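Long-range contacts in pyroglutamyl-peptidase I (Fervidobacterium islandicum, PDB 6LTQ), which cleaves the N-terminal pyroglutamyl residue from peptides, probably by the cysteine-peptidase mechanism of its family: residues D[13-18]-D[74-79]; D[51-56]-D[64-69]; D[158-163]-D[174-179]. All coordinates share one frame; numbering follows the deposited sequence.

In the fold
All three contacts belong to one alpha/beta domain built on a mixed sheet, and their centres lie about 12 to 14 Å apart. Contact 1 pairs strands 15-22 and 77-83; contacts 2 and 3 set helices 59-72 and 158-170 against strands 48-55 and 175-181. These strands run in the order 48-55, 15-22, 77-83, 175-181 across the parallel part of the sheet. Along the chain, contact 2 falls wholly between the two halves of contact 1, and contact 3 follows later. Both helices cover the same face and touch through Leu66 and Ser163, while Glu67 OE1 meets Tyr162 OH. Together they join sheet and helix layer; helix 158-170 begins just after Cys156, which is oxidised to the sulfonic acid.

Contact 1 (D[13-18]-D[74-79]); sequences KKLSVL and NIDIAL
Ser16 O is gripped by two successive amides of the facing chain, Asp76 N at 2.8 Å and Ile77 N at 3.2 Å. Ile77 N arrives in the carbonyl plane, whereas Asp76 N is tilted 25° from it. The Asp76 amide also reaches Ser16 OG, 2.9 Å away, so its proton is shared between two acceptors of one residue. With chi1 of 58°, OG is tucked between Ser16's own N and carbonyl carbon, and from there it also stands 3.1 Å from Asn74 O. Asp76 answers with its carboxylate: CG sits beside the backbone N (chi1 -60°), and OD1 takes the Ser16 N-H in an almost straight bond of 2.9 Å, met on the anti side and somewhat out of the carboxylate plane. The Ile77 N bond is also the first rung of the regular parallel ladder, which goes on with Leu18 N on Ile77 O and Leu79 N on Leu18 O at 2.7 Å. On one face of the sheet Leu15 CD1 meets Ile77 CD1, under the C-terminal residues Leu217 and Ile221. On the other, Ile75 CG2 presses on Leu18 CB at 3.5 Å, and helix 59-72 lies over Leu18. Strand 48-55 flanks 15-22 on its far side, and 175-181 flanks 77-83, which makes this an interior pairing of the sheet. At the mouth of the ladder, next to the first main-chain bond, a side-chain acceptor, Asp76 OD1, thus takes the Ser16 amide, while the Ser16 hydroxyl and carbonyl together hold the Asp76 amide.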
loop_
_atom_site.group_PDB
_atom_site.type_symbol
_atom_site.label_atom_id
_atom_site.label_comp_id
_atom_site.label_asym_id
_atom_site.label_seq_id
_atom_site.Cartn_x
_atom_site.Cartn_y
_atom_site.Cartn_z
ATOM N N LYS D 13 -38.380 -24.212 6.176
ATOM C CA LYS D 13 -38.733 -23.144 5.260
ATOM C C LYS D 13 -37.561 -22.804 4.341
ATOM O O LYS D 13 -36.389 -22.896 4.717
ATOM C CB LYS D 13 -39.178 -21.900 6.026
ATOM C CG LYS D 13 -40.073 -20.981 5.216
ATOM C CD LYS D 13 -40.293 -19.637 5.904
ATOM C CE LYS D 13 -41.421 -18.857 5.225
ATOM N NZ LYS D 13 -41.834 -17.626 5.966
ATOM N N LYS D 14 -37.901 -22.426 3.114
ATOM C CA LYS D 14 -36.944 -21.926 2.141
ATOM C C LYS D 14 -36.592 -20.479 2.477
ATOM O O LYS D 14 -37.483 -19.646 2.662
ATOM C CB LYS D 14 -37.556 -22.032 0.744
ATOM C CG LYS D 14 -36.614 -21.799 -0.406
ATOM C CD LYS D 14 -37.360 -21.795 -1.731
ATOM C CE LYS D 14 -37.225 -23.120 -2.454
ATOM N NZ LYS D 14 -37.373 -22.926 -3.927
ATOM N N LEU D 15 -35.298 -20.169 2.536
ATOM C CA LEU D 15 -34.883 -18.809 2.862
ATOM C C LEU D 15 -35.115 -17.864 1.691
ATOM O O LEU D 15 -34.710 -18.151 0.562
ATOM C CB LEU D 15 -33.412 -18.790 3.279
ATOM C CG LEU D 15 -33.140 -19.482 4.616
ATOM C CD1 LEU D 15 -31.660 -19.792 4.794
ATOM C CD2 LEU D 15 -33.675 -18.647 5.776
ATOM N N SER D 16 -35.768 -16.735 1.961
ATOM C CA SER D 16 -35.925 -15.675 0.975
ATOM C C SER D 16 -34.738 -14.723 1.107
ATOM O O SER D 16 -34.522 -14.135 2.176
ATOM C CB SER D 16 -37.245 -14.928 1.154
ATOM O OG SER D 16 -37.338 -14.359 2.448
ATOM N N VAL D 17 -33.978 -14.573 0.028
ATOM C CA VAL D 17 -32.724 -13.824 0.031
ATOM C C VAL D 17 -32.851 -12.643 -0.911
ATOM O O VAL D 17 -33.197 -12.818 -2.086
ATOM C CB VAL D 17 -31.555 -14.732 -0.381
ATOM C CG1 VAL D 17 -30.279 -13.928 -0.540
ATOM C CG2 VAL D 17 -31.400 -15.846 0.635
ATOM N N LEU D 18 -32.533 -11.438 -0.409
ATOM C CA LEU D 18 -32.473 -10.235 -1.230
ATOM C C LEU D 18 -31.007 -9.965 -1.548
ATOM O O LEU D 18 -30.202 -9.754 -0.634
ATOM C CB LEU D 18 -33.102 -9.044 -0.517
ATOM C CG LEU D 18 -32.924 -7.717 -1.240
ATOM C CD1 LEU D 18 -33.519 -7.780 -2.655
ATOM C CD2 LEU D 18 -33.520 -6.549 -0.442
ATOM N N ASN D 74 -41.290 -10.052 1.311
ATOM C CA ASN D 74 -40.777 -10.591 2.568
ATOM C C ASN D 74 -39.378 -11.155 2.345
ATOM O O ASN D 74 -39.191 -12.031 1.494
ATOM C CB ASN D 74 -41.686 -11.678 3.137
ATOM C CG ASN D 74 -41.331 -12.029 4.581
ATOM O OD1 ASN D 74 -40.550 -11.325 5.222
ATOM N ND2 ASN D 74 -41.904 -13.118 5.094
ATOM N N ILE D 75 -38.409 -10.672 3.127
ATOM C CA ILE D 75 -36.993 -10.996 2.955
ATOM C C ILE D 75 -36.443 -11.522 4.273
ATOM O O ILE D 75 -36.563 -10.853 5.306
ATOM C CB ILE D 75 -36.175 -9.764 2.515
ATOM C CG1 ILE D 75 -36.672 -9.198 1.182
ATOM C CG2 ILE D 75 -34.667 -10.085 2.489
ATOM C CD1 ILE D 75 -36.685 -10.212 0.034
ATOM N N ASP D 76 -35.819 -12.699 4.240
ATOM C CA ASP D 76 -35.123 -13.217 5.417
ATOM C C ASP D 76 -33.670 -12.731 5.554
ATOM O O ASP D 76 -33.211 -12.467 6.675
ATOM C CB ASP D 76 -35.109 -14.736 5.408
ATOM C CG ASP D 76 -36.502 -15.322 5.409
ATOM O OD1 ASP D 76 -36.719 -16.330 4.700
ATOM O OD2 ASP D 76 -37.383 -14.756 6.099
ATOM N N ILE D 77 -32.894 -12.707 4.464
ATOM C CA ILE D 77 -31.477 -12.327 4.514
ATOM C C ILE D 77 -31.194 -11.352 3.392
ATOM O O ILE D 77 -31.489 -11.635 2.224
ATOM C CB ILE D 77 -30.535 -13.534 4.382
ATOM C CG1 ILE D 77 -31.038 -14.708 5.209
ATOM C CG2 ILE D 77 -29.099 -13.139 4.785
ATOM C CD1 ILE D 77 -30.411 -16.006 4.807
ATOM N N ALA D 78 -30.560 -10.240 3.730
ATOM C CA ALA D 78 -30.115 -9.277 2.742
ATOM C C ALA D 78 -28.628 -9.519 2.529
ATOM O O ALA D 78 -27.861 -9.565 3.497
ATOM C CB ALA D 78 -30.383 -7.848 3.207
ATOM N N LEU D 79 -28.241 -9.756 1.285
ATOM C CA LEU D 79 -26.837 -9.893 0.903
ATOM C C LEU D 79 -26.570 -8.696 0.009
ATOM O O LEU D 79 -26.938 -8.694 -1.171
ATOM C CB LEU D 79 -26.577 -11.221 0.197
ATOM C CG LEU D 79 -25.139 -11.572 -0.212
ATOM C CD1 LEU D 79 -24.196 -11.403 0.972
ATOM C CD2 LEU D 79 -25.053 -13.010 -0.766
#

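Contact 2 (D[51-56]-D[64-69]); sequences HTLILP and EVLEEY
Strand 48-55 and helix 59-72 form the first half of a beta-alpha-beta crossover, and here the helix comes back antiparallel over its own strand, with Tyr69 reaching down to His51. Their polar ends meet in a hydrogen bond of 2.6 Å between His51 ND1 and Tyr69 OH, in which either could be the donor. The hydroxyl lies in the imidazole plane at its edge, and the two rings stand almost perpendicular, at 87°, rim to rim. CG of Tyr69 lies anti to the backbone N (chi1 -160°), which extends the phenol from the helix toward the strand. A water 3.0 Å from Tyr69 OH also accepts from Thr52 N at 3.1 Å, giving the phenol a second link to the strand. The crossover continues into strand 77-83, parallel to 48-55, with strand 15-22 between them in the sheet; Leu18 of that middle strand touches His51, Leu53 and Leu66. Away from this polar end, toward the end of the strand, the contact turns apolar. Leu53 CD2 rests 3.8 Å from Tyr69 CB, the leucine pointing up to the helix as the tyrosine points down past it. Leu55 CD2 fits beside Val65 CG1 and over the Leu66 backbone N, each 3.9 Å away, while Val159 of helix 158-170 packs against both Leu55 and Leu66. At the end of the strand Pro56 CD abuts Val65 CG2, the other branch of the same valine.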
loop_
_atom_site.group_PDB
_atom_site.type_symbol
_atom_site.label_atom_id
_atom_site.label_comp_id
_atom_site.label_asym_id
_atom_site.label_seq_id
_atom_site.Cartn_x
_atom_site.Cartn_y
_atom_site.Cartn_z
ATOM N N HIS D 51 -34.376 -12.974 -4.509
ATOM C CA HIS D 51 -34.755 -11.666 -5.026
ATOM C C HIS D 51 -33.509 -10.871 -5.389
ATOM O O HIS D 51 -32.474 -10.971 -4.726
ATOM C CB HIS D 51 -35.548 -10.868 -3.993
ATOM C CG HIS D 51 -36.774 -11.562 -3.490
ATOM N ND1 HIS D 51 -38.044 -11.051 -3.673
ATOM C CD2 HIS D 51 -36.927 -12.715 -2.795
ATOM C CE1 HIS D 51 -38.923 -11.860 -3.109
ATOM N NE2 HIS D 51 -38.273 -12.876 -2.572
ATOM N N THR D 52 -33.614 -10.064 -6.435
ATOM C CA THR D 52 -32.520 -9.184 -6.814
ATOM C C THR D 52 -33.018 -7.752 -6.931
ATOM O O THR D 52 -34.203 -7.509 -7.186
ATOM C CB THR D 52 -31.856 -9.610 -8.129
ATOM O OG1 THR D 52 -32.815 -9.575 -9.197
ATOM C CG2 THR D 52 -31.260 -11.017 -7.990
ATOM N N LEU D 53 -32.105 -6.804 -6.726
ATOM C CA LEU D 53 -32.467 -5.396 -6.783
ATOM C C LEU D 53 -31.209 -4.569 -6.987
ATOM O O LEU D 53 -30.228 -4.759 -6.264
ATOM C CB LEU D 53 -33.196 -4.984 -5.499
ATOM C CG LEU D 53 -33.476 -3.489 -5.389
ATOM C CD1 LEU D 53 -34.506 -3.097 -6.443
ATOM C CD2 LEU D 53 -34.038 -3.193 -4.010
ATOM N N ILE D 54 -31.238 -3.664 -7.960
ATOM C CA ILE D 54 -30.160 -2.708 -8.179
ATOM C C ILE D 54 -30.564 -1.381 -7.549
ATOM O O ILE D 54 -31.659 -0.864 -7.811
ATOM C CB ILE D 54 -29.851 -2.539 -9.673
ATOM C CG1 ILE D 54 -29.515 -3.890 -10.303
ATOM C CG2 ILE D 54 -28.710 -1.554 -9.873
ATOM C CD1 ILE D 54 -28.334 -4.571 -9.671
ATOM N N LEU D 55 -29.693 -0.840 -6.706
ATOM C CA LEU D 55 -29.978 0.395 -5.991
ATOM C C LEU D 55 -29.252 1.570 -6.612
ATOM O O LEU D 55 -28.143 1.422 -7.146
ATOM C CB LEU D 55 -29.555 0.263 -4.520
ATOM C CG LEU D 55 -30.241 -0.872 -3.778
ATOM C CD1 LEU D 55 -29.552 -1.096 -2.429
ATOM C CD2 LEU D 55 -31.732 -0.578 -3.571
ATOM N N PRO D 56 -29.839 2.759 -6.538
ATOM C CA PRO D 56 -29.127 3.950 -6.987
ATOM C C PRO D 56 -28.072 4.355 -5.970
ATOM O O PRO D 56 -28.243 4.202 -4.761
ATOM C CB PRO D 56 -30.230 5.010 -7.067
ATOM C CG PRO D 56 -31.203 4.575 -6.021
ATOM C CD PRO D 56 -31.188 3.076 -6.022
ATOM N N GLU D 64 -34.754 4.609 0.123
ATOM C CA GLU D 64 -36.158 4.651 -0.281
ATOM C C GLU D 64 -36.475 3.484 -1.206
ATOM O O GLU D 64 -37.418 2.726 -0.955
ATOM C CB GLU D 64 -36.485 5.978 -0.958
ATOM C CG GLU D 64 -36.778 7.096 0.014
ATOM C CD GLU D 64 -37.039 8.409 -0.689
ATOM O OE1 GLU D 64 -36.928 8.455 -1.939
ATOM O OE2 GLU D 64 -37.355 9.394 0.008
ATOM N N VAL D 65 -35.664 3.303 -2.258
ATOM C CA VAL D 65 -35.851 2.152 -3.140
ATOM C C VAL D 65 -35.758 0.861 -2.341
ATOM O O VAL D 65 -36.593 -0.034 -2.493
ATOM C CB VAL D 65 -34.832 2.175 -4.295
ATOM C CG1 VAL D 65 -34.943 0.909 -5.128
ATOM C CG2 VAL D 65 -35.004 3.429 -5.162
ATOM N N LEU D 66 -34.761 0.751 -1.451
ATOM C CA LEU D 66 -34.632 -0.461 -0.637
ATOM C C LEU D 66 -35.816 -0.624 0.303
ATOM O O LEU D 66 -36.326 -1.738 0.484
ATOM C CB LEU D 66 -33.324 -0.439 0.171
ATOM C CG LEU D 66 -33.077 -1.654 1.086
ATOM C CD1 LEU D 66 -32.991 -2.968 0.306
ATOM C CD2 LEU D 66 -31.810 -1.485 1.951
ATOM N N GLU D 67 -36.233 0.463 0.961
ATOM C CA GLU D 67 -37.391 0.371 1.842
ATOM C C GLU D 67 -38.631 -0.027 1.054
ATOM O O GLU D 67 -39.424 -0.859 1.510
ATOM C CB GLU D 67 -37.623 1.699 2.568
ATOM C CG GLU D 67 -38.838 1.703 3.504
ATOM C CD GLU D 67 -38.800 0.595 4.547
ATOM O OE1 GLU D 67 -37.700 0.129 4.904
ATOM O OE2 GLU D 67 -39.879 0.189 5.023
ATOM N N GLU D 68 -38.777 0.525 -0.156
ATOM C CA GLU D 68 -39.928 0.205 -0.991
ATOM C C GLU D 68 -39.960 -1.281 -1.300
ATOM O O GLU D 68 -41.027 -1.907 -1.269
ATOM C CB GLU D 68 -39.853 1.030 -2.285
ATOM C CG GLU D 68 -40.904 0.740 -3.359
ATOM C CD GLU D 68 -40.640 1.495 -4.681
ATOM O OE1 GLU D 68 -39.492 1.471 -5.197
ATOM O OE2 GLU D 68 -41.585 2.126 -5.204
ATOM N N TYR D 69 -38.786 -1.882 -1.520
ATOM C CA TYR D 69 -38.744 -3.322 -1.750
ATOM C C TYR D 69 -39.027 -4.080 -0.470
ATOM O O TYR D 69 -39.738 -5.091 -0.490
ATOM C CB TYR D 69 -37.400 -3.770 -2.325
ATOM C CG TYR D 69 -37.508 -5.121 -2.999
ATOM C CD1 TYR D 69 -37.457 -6.306 -2.265
ATOM C CD2 TYR D 69 -37.707 -5.208 -4.371
ATOM C CE1 TYR D 69 -37.582 -7.548 -2.892
ATOM C CE2 TYR D 69 -37.835 -6.433 -5.002
ATOM C CZ TYR D 69 -37.774 -7.601 -4.265
ATOM O OH TYR D 69 -37.903 -8.818 -4.915
HETATM O O HOH W 1 -36.557 -9.680 -7.417
#

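Contact 3 (D[158-163]-D[174-179]); sequences EVYYYS and KHALFV
Phe178 CB sits squarely over the Tyr160 ring, 3.5 Å from its centroid and close to the ring normal, a CH-pi contact that forms the tight heart of this packing. The same ring face also covers the start of the Phe178 backbone: Phe178 N is 3.5 Å from Tyr160 CZ. Tyr160 leaves the helix with CG anti to its N (chi1 -161°), and a chi2 of 15° turns the phenol so that this broad face lies against the strand. The Phe178 ring itself swings aside, its plane at 48° to the phenol, so the two aromatics meet obliquely. Beyond the ring the Tyr160 hydroxyl passes Leu177 CA at 3.8 Å and bonds to Glu93 O on strand 90-97. The Phe178 backbone is also hydrogen-bonded to Glu93, so Tyr160 and Phe178 are both tied to Glu93. The helix begins just after Cys156, which is found here as the sulfonic acid; it runs antiparallel to strand 175-181 and covers the sheet face that bears Ala176 and Phe178, while Leu177 points away from it. With an alanine at Tyr160, Phe178 CB would probably lose the ring face it rests on and Glu93 O its hydroxyl partner. One turn on, the packing is much thinner. Ser163 CB merely faces Ala176 CB at 4.0 Å, and the Ser163 hydroxyl turns to Tyr70 OH and His80 NE2. Further still toward the start of the strand, the side chain of His175 leaves on the far side of the sheet, and Lys174 is exposed, though its NZ bonds to Gly171 O.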
loop_
_atom_site.group_PDB
_atom_site.type_symbol
_atom_site.label_atom_id
_atom_site.label_comp_id
_atom_site.label_asym_id
_atom_site.label_seq_id
_atom_site.Cartn_x
_atom_site.Cartn_y
_atom_site.Cartn_z
ATOM N N GLU D 158 -24.429 3.075 4.235
ATOM C CA GLU D 158 -25.756 3.579 4.584
ATOM C C GLU D 158 -26.795 2.481 4.450
ATOM O O GLU D 158 -27.570 2.220 5.376
ATOM C CB GLU D 158 -26.131 4.773 3.704
ATOM C CG GLU D 158 -27.621 5.173 3.869
ATOM C CD GLU D 158 -28.096 6.230 2.872
ATOM O OE1 GLU D 158 -27.402 6.481 1.874
ATOM O OE2 GLU D 158 -29.169 6.826 3.102
ATOM N N VAL D 159 -26.790 1.801 3.302
ATOM C CA VAL D 159 -27.707 0.693 3.066
ATOM C C VAL D 159 -27.468 -0.417 4.073
ATOM O O VAL D 159 -28.413 -1.022 4.602
ATOM C CB VAL D 159 -27.541 0.199 1.613
ATOM C CG1 VAL D 159 -28.021 -1.222 1.462
ATOM C CG2 VAL D 159 -28.246 1.143 0.653
ATOM N N TYR D 160 -26.195 -0.701 4.375
ATOM C CA TYR D 160 -25.888 -1.732 5.356
ATOM C C TYR D 160 -26.481 -1.376 6.715
ATOM O O TYR D 160 -27.111 -2.213 7.366
ATOM C CB TYR D 160 -24.364 -1.923 5.473
ATOM C CG TYR D 160 -23.902 -3.212 6.093
ATOM C CD1 TYR D 160 -24.760 -4.282 6.259
ATOM C CD2 TYR D 160 -22.558 -3.370 6.495
ATOM C CE1 TYR D 160 -24.326 -5.479 6.821
ATOM C CE2 TYR D 160 -22.110 -4.554 7.053
ATOM C CZ TYR D 160 -22.984 -5.607 7.214
ATOM O OH TYR D 160 -22.520 -6.777 7.754
ATOM N N TYR D 161 -26.248 -0.146 7.173
ATOM C CA TYR D 161 -26.783 0.259 8.470
ATOM C C TYR D 161 -28.304 0.230 8.453
ATOM O O TYR D 161 -28.938 -0.257 9.397
ATOM C CB TYR D 161 -26.274 1.648 8.849
ATOM C CG TYR D 161 -26.759 2.104 10.216
ATOM C CD1 TYR D 161 -27.971 2.783 10.358
ATOM C CD2 TYR D 161 -26.011 1.852 11.365
ATOM C CE1 TYR D 161 -28.426 3.190 11.595
ATOM C CE2 TYR D 161 -26.456 2.275 12.614
ATOM C CZ TYR D 161 -27.666 2.945 12.726
ATOM O OH TYR D 161 -28.122 3.354 13.984
ATOM N N TYR D 162 -28.898 0.713 7.361
ATOM C CA TYR D 162 -30.356 0.707 7.253
ATOM C C TYR D 162 -30.913 -0.699 7.453
ATOM O O TYR D 162 -31.845 -0.901 8.240
ATOM C CB TYR D 162 -30.786 1.286 5.900
ATOM C CG TYR D 162 -32.294 1.479 5.824
ATOM C CD1 TYR D 162 -33.128 0.441 5.424
ATOM C CD2 TYR D 162 -32.874 2.686 6.194
ATOM C CE1 TYR D 162 -34.504 0.614 5.380
ATOM C CE2 TYR D 162 -34.239 2.870 6.150
ATOM C CZ TYR D 162 -35.048 1.833 5.745
ATOM O OH TYR D 162 -36.409 2.028 5.711
ATOM N N SER D 163 -30.326 -1.699 6.780
ATOM C CA SER D 163 -30.847 -3.057 6.888
ATOM C C SER D 163 -30.621 -3.648 8.271
ATOM O O SER D 163 -31.510 -4.320 8.810
ATOM C CB SER D 163 -30.228 -3.978 5.818
ATOM O OG SER D 163 -30.706 -3.645 4.517
ATOM N N LYS D 174 -34.122 -10.884 8.839
ATOM C CA LYS D 174 -33.513 -11.488 10.016
ATOM C C LYS D 174 -31.997 -11.253 10.064
ATOM O O LYS D 174 -31.398 -11.169 11.154
ATOM C CB LYS D 174 -33.907 -12.955 10.015
ATOM C CG LYS D 174 -35.255 -13.198 10.693
ATOM C CD LYS D 174 -36.455 -12.434 10.274
ATOM C CE LYS D 174 -37.338 -12.718 11.482
ATOM N NZ LYS D 174 -38.242 -11.648 11.729
ATOM N N HIS D 175 -31.357 -11.209 8.895
ATOM C CA HIS D 175 -29.911 -11.062 8.836
ATOM C C HIS D 175 -29.548 -10.127 7.694
ATOM O O HIS D 175 -30.282 -9.990 6.710
ATOM C CB HIS D 175 -29.219 -12.419 8.639
ATOM C CG HIS D 175 -29.053 -13.236 9.887
ATOM N ND1 HIS D 175 -28.256 -12.834 10.938
ATOM C CD2 HIS D 175 -29.518 -14.466 10.220
ATOM C CE1 HIS D 175 -28.265 -13.761 11.877
ATOM N NE2 HIS D 175 -29.019 -14.766 11.465
ATOM N N ALA D 176 -28.399 -9.486 7.827
ATOM C CA ALA D 176 -27.853 -8.737 6.718
ATOM C C ALA D 176 -26.341 -8.888 6.733
ATOM O O ALA D 176 -25.729 -8.980 7.804
ATOM C CB ALA D 176 -28.246 -7.273 6.797
ATOM N N LEU D 177 -25.768 -8.972 5.531
ATOM C CA LEU D 177 -24.322 -9.002 5.328
ATOM C C LEU D 177 -23.996 -8.123 4.126
ATOM O O LEU D 177 -24.725 -8.135 3.124
ATOM C CB LEU D 177 -23.819 -10.442 5.109
ATOM C CG LEU D 177 -22.324 -10.670 4.816
ATOM C CD1 LEU D 177 -21.425 -10.223 5.994
ATOM C CD2 LEU D 177 -22.053 -12.113 4.469
ATOM N N PHE D 178 -22.916 -7.341 4.221
ATOM C CA PHE D 178 -22.456 -6.537 3.095
ATOM C C PHE D 178 -21.135 -7.105 2.588
ATOM O O PHE D 178 -20.234 -7.392 3.382
ATOM C CB PHE D 178 -22.289 -5.060 3.462
ATOM C CG PHE D 178 -22.213 -4.179 2.261
ATOM C CD1 PHE D 178 -21.054 -4.131 1.483
ATOM C CD2 PHE D 178 -23.317 -3.457 1.848
ATOM C CE1 PHE D 178 -20.999 -3.366 0.330
ATOM C CE2 PHE D 178 -23.265 -2.688 0.702
ATOM C CZ PHE D 178 -22.111 -2.645 -0.061
ATOM N N VAL D 179 -21.026 -7.277 1.275
ATOM C CA VAL D 179 -19.823 -7.825 0.637
ATOM C C VAL D 179 -19.296 -6.758 -0.314
ATOM O O VAL D 179 -19.984 -6.373 -1.268
ATOM C CB VAL D 179 -20.099 -9.144 -0.096
ATOM C CG1 VAL D 179 -18.795 -9.693 -0.693
ATOM C CG2 VAL D 179 -20.700 -10.174 0.859
#